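Local coordinates for protein acylphosphatase (Bacillus subtilis, PDB 3BR8) that catalyses the hydrolysis of acyl phosphates to a carboxylate and inorganic phosphate, at residues V15-R18 with Y19-M23. Residues are numbered along the deposited sequence; the frame is centred on the assembly and turned at random.
With PO4 (phosphate ion), chain B; GOL (glycerol), chain C.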
loop_
_atom_site.group_PDB
_atom_site.type_symbol
_atom_site.label_atom_id
_atom_site.label_comp_id
_atom_site.label_asym_id
_atom_site.label_seq_id
_atom_site.Cartn_x
_atom_site.Cartn_y
_atom_site.Cartn_z
ATOM N N VAL A 15 11.308 -1.634 -9.002
ATOM C CA VAL A 15 10.958 -3.056 -9.119
ATOM C C VAL A 15 9.477 -3.275 -9.442
ATOM O O VAL A 15 8.947 -4.362 -9.209
ATOM C CB VAL A 15 11.323 -3.865 -7.832
ATOM C CG1 VAL A 15 12.840 -4.039 -7.699
ATOM C CG2 VAL A 15 10.744 -3.196 -6.581
ATOM N N GLY A 16 8.816 -2.254 -9.987
ATOM C CA GLY A 16 7.391 -2.352 -10.286
ATOM C C GLY A 16 6.516 -2.507 -9.046
ATOM O O GLY A 16 5.414 -3.077 -9.105
ATOM N N PHE A 17 6.979 -1.971 -7.921
ATOM C CA PHE A 17 6.242 -2.118 -6.656
ATOM C C PHE A 17 4.971 -1.274 -6.628
ATOM O O PHE A 17 3.932 -1.729 -6.125
ATOM C CB PHE A 17 7.135 -1.753 -5.456
ATOM C CG PHE A 17 6.753 -2.456 -4.172
ATOM C CD1 PHE A 17 5.911 -1.860 -3.238
ATOM C CD2 PHE A 17 7.283 -3.712 -3.885
ATOM C CE1 PHE A 17 5.582 -2.543 -2.047
ATOM C CE2 PHE A 17 6.959 -4.369 -2.720
ATOM C CZ PHE A 17 6.103 -3.796 -1.818
ATOM N N ARG A 18 5.032 -0.049 -7.149
ATOM C CA ARG A 18 3.843 0.789 -7.145
ATOM C C ARG A 18 2.720 0.161 -7.966
ATOM O O ARG A 18 1.583 0.115 -7.522
ATOM C CB ARG A 18 4.163 2.217 -7.593
ATOM C CG ARG A 18 5.079 2.965 -6.613
ATOM C CD ARG A 18 5.583 4.272 -7.199
ATOM N NE ARG A 18 6.369 4.023 -8.406
ATOM C CZ ARG A 18 6.874 4.972 -9.190
ATOM N NH1 ARG A 18 6.704 6.260 -8.901
ATOM N NH2 ARG A 18 7.565 4.630 -10.272
ATOM N N TYR A 19 3.052 -0.341 -9.155
ATOM C CA TYR A 19 2.093 -1.070 -9.985
ATOM C C TYR A 19 1.498 -2.269 -9.234
ATOM O O TYR A 19 0.280 -2.487 -9.254
ATOM C CB TYR A 19 2.763 -1.543 -11.278
ATOM C CG TYR A 19 2.008 -2.646 -11.985
ATOM C CD1 TYR A 19 0.928 -2.363 -12.830
ATOM C CD2 TYR A 19 2.356 -3.985 -11.788
ATOM C CE1 TYR A 19 0.232 -3.396 -13.467
ATOM C CE2 TYR A 19 1.660 -5.012 -12.399
ATOM C CZ TYR A 19 0.600 -4.714 -13.228
ATOM O OH TYR A 19 -0.075 -5.739 -13.828
ATOM N N PHE A 20 2.351 -3.068 -8.593
ATOM C CA PHE A 20 1.888 -4.231 -7.851
ATOM C C PHE A 20 0.907 -3.847 -6.750
ATOM O O PHE A 20 -0.155 -4.462 -6.615
ATOM C CB PHE A 20 3.079 -4.995 -7.269
ATOM C CG PHE A 20 2.685 -6.020 -6.255
ATOM C CD1 PHE A 20 2.023 -7.179 -6.647
ATOM C CD2 PHE A 20 2.938 -5.816 -4.909
ATOM C CE1 PHE A 20 1.631 -8.131 -5.721
ATOM C CE2 PHE A 20 2.546 -6.766 -3.975
ATOM C CZ PHE A 20 1.890 -7.923 -4.383
ATOM N N VAL A 21 1.271 -2.841 -5.959
ATOM C CA VAL A 21 0.407 -2.386 -4.872
ATOM C C VAL A 21 -0.928 -1.896 -5.431
ATOM O O VAL A 21 -1.981 -2.196 -4.877
ATOM C CB VAL A 21 1.087 -1.274 -4.058
ATOM C CG1 VAL A 21 0.106 -0.602 -3.088
ATOM C CG2 VAL A 21 2.278 -1.827 -3.294
ATOM N N GLN A 22 -0.888 -1.157 -6.535
ATOM C CA GLN A 22 -2.123 -0.667 -7.145
ATOM C C GLN A 22 -3.037 -1.802 -7.627
ATOM O O GLN A 22 -4.268 -1.744 -7.448
ATOM C CB GLN A 22 -1.806 0.281 -8.298
ATOM C CG GLN A 22 -3.015 0.905 -8.969
ATOM C CD GLN A 22 -2.597 1.684 -10.171
ATOM O OE1 GLN A 22 -1.841 1.183 -11.004
ATOM N NE2 GLN A 22 -3.042 2.931 -10.263
ATOM N N MET A 23 -2.462 -2.832 -8.238
ATOM C CA MET A 23 -3.269 -3.972 -8.676
ATOM C C MET A 23 -3.903 -4.670 -7.498
ATOM O O MET A 23 -5.072 -5.048 -7.563
ATOM C CB MET A 23 -2.459 -4.981 -9.507
ATOM C CG MET A 23 -1.886 -4.455 -10.834
ATOM S SD MET A 23 -3.079 -3.710 -11.979
ATOM C CE MET A 23 -2.898 -1.949 -11.593
HETATM P P PO4 B . 8.763 1.181 -8.865
HETATM O O1 PO4 B . 9.013 0.097 -7.818
HETATM O O2 PO4 B . 9.148 0.538 -10.180
HETATM O O3 PO4 B . 9.663 2.360 -8.527
HETATM O O4 PO4 B . 7.275 1.503 -8.856
HETATM C C1 GOL C . 6.966 1.213 -12.822
HETATM O O1 GOL C . 7.685 2.169 -12.076
HETATM C C2 GOL C . 5.487 1.530 -12.675
HETATM O O2 GOL C . 4.725 0.600 -13.411
HETATM C C3 GOL C . 5.074 1.520 -11.199
HETATM O O3 GOL C . 5.519 0.376 -10.468
#
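Phe-17 and Val-21, one helical turn apart, show how the first turn of a helix can serve the protein core and an anion at once. The ring of Phe-17 meets the methyl CG2 of Val-21 obliquely, CE1 to CG2 at 3.6 Å. CG of Phe-17 stands anti to its own backbone N (chi1 -153°), which swings the ring out from the helix and forward, so that its CD1-CE1 side comes up to that methyl; Val-21 also rests on Val-34 of strand 31-36. The turn itself is closed by backbone bonds from Phe-20 N to Gly-16 O, Val-21 N to Phe-17 O and Gln-22 N to Arg-18 O. Gly-16, the N-cap, has positive phi, a conformation that favours glycine.

The amides of the approaching loop and of the helix start, Val-15 to Arg-18, converge on a bound phosphate ion. Gly-16 N reaches PO4 O2 at 2.8 Å, whereas Val-15 N and Phe-17 N share PO4 O1. PO4 O4 is gripped twice by Arg-18, through its backbone N and, at 2.7 Å, through NE. The Arg-18 chain bends at chi3 (-61°), bringing the guanidinium edge-on to the ion with O4 in its plane; NH2 turns to glycerol O1, while glycerol O3 takes the N-H of Tyr-19 at 2.9 Å. A leucine in place of Arg-18 would probably leave O4 with the backbone N as its one partner from this turn and the anion without the charge of the guanidinium. Gly-14 N and Asn-36 ND2 add further bonds to the phosphate. With Arg-18 and Asn-36 both active-site residues, this loop, whose amides run on into the first turn of helix 17-27, forms the phosphate-binding cradle characteristic of the acylphosphatase fold.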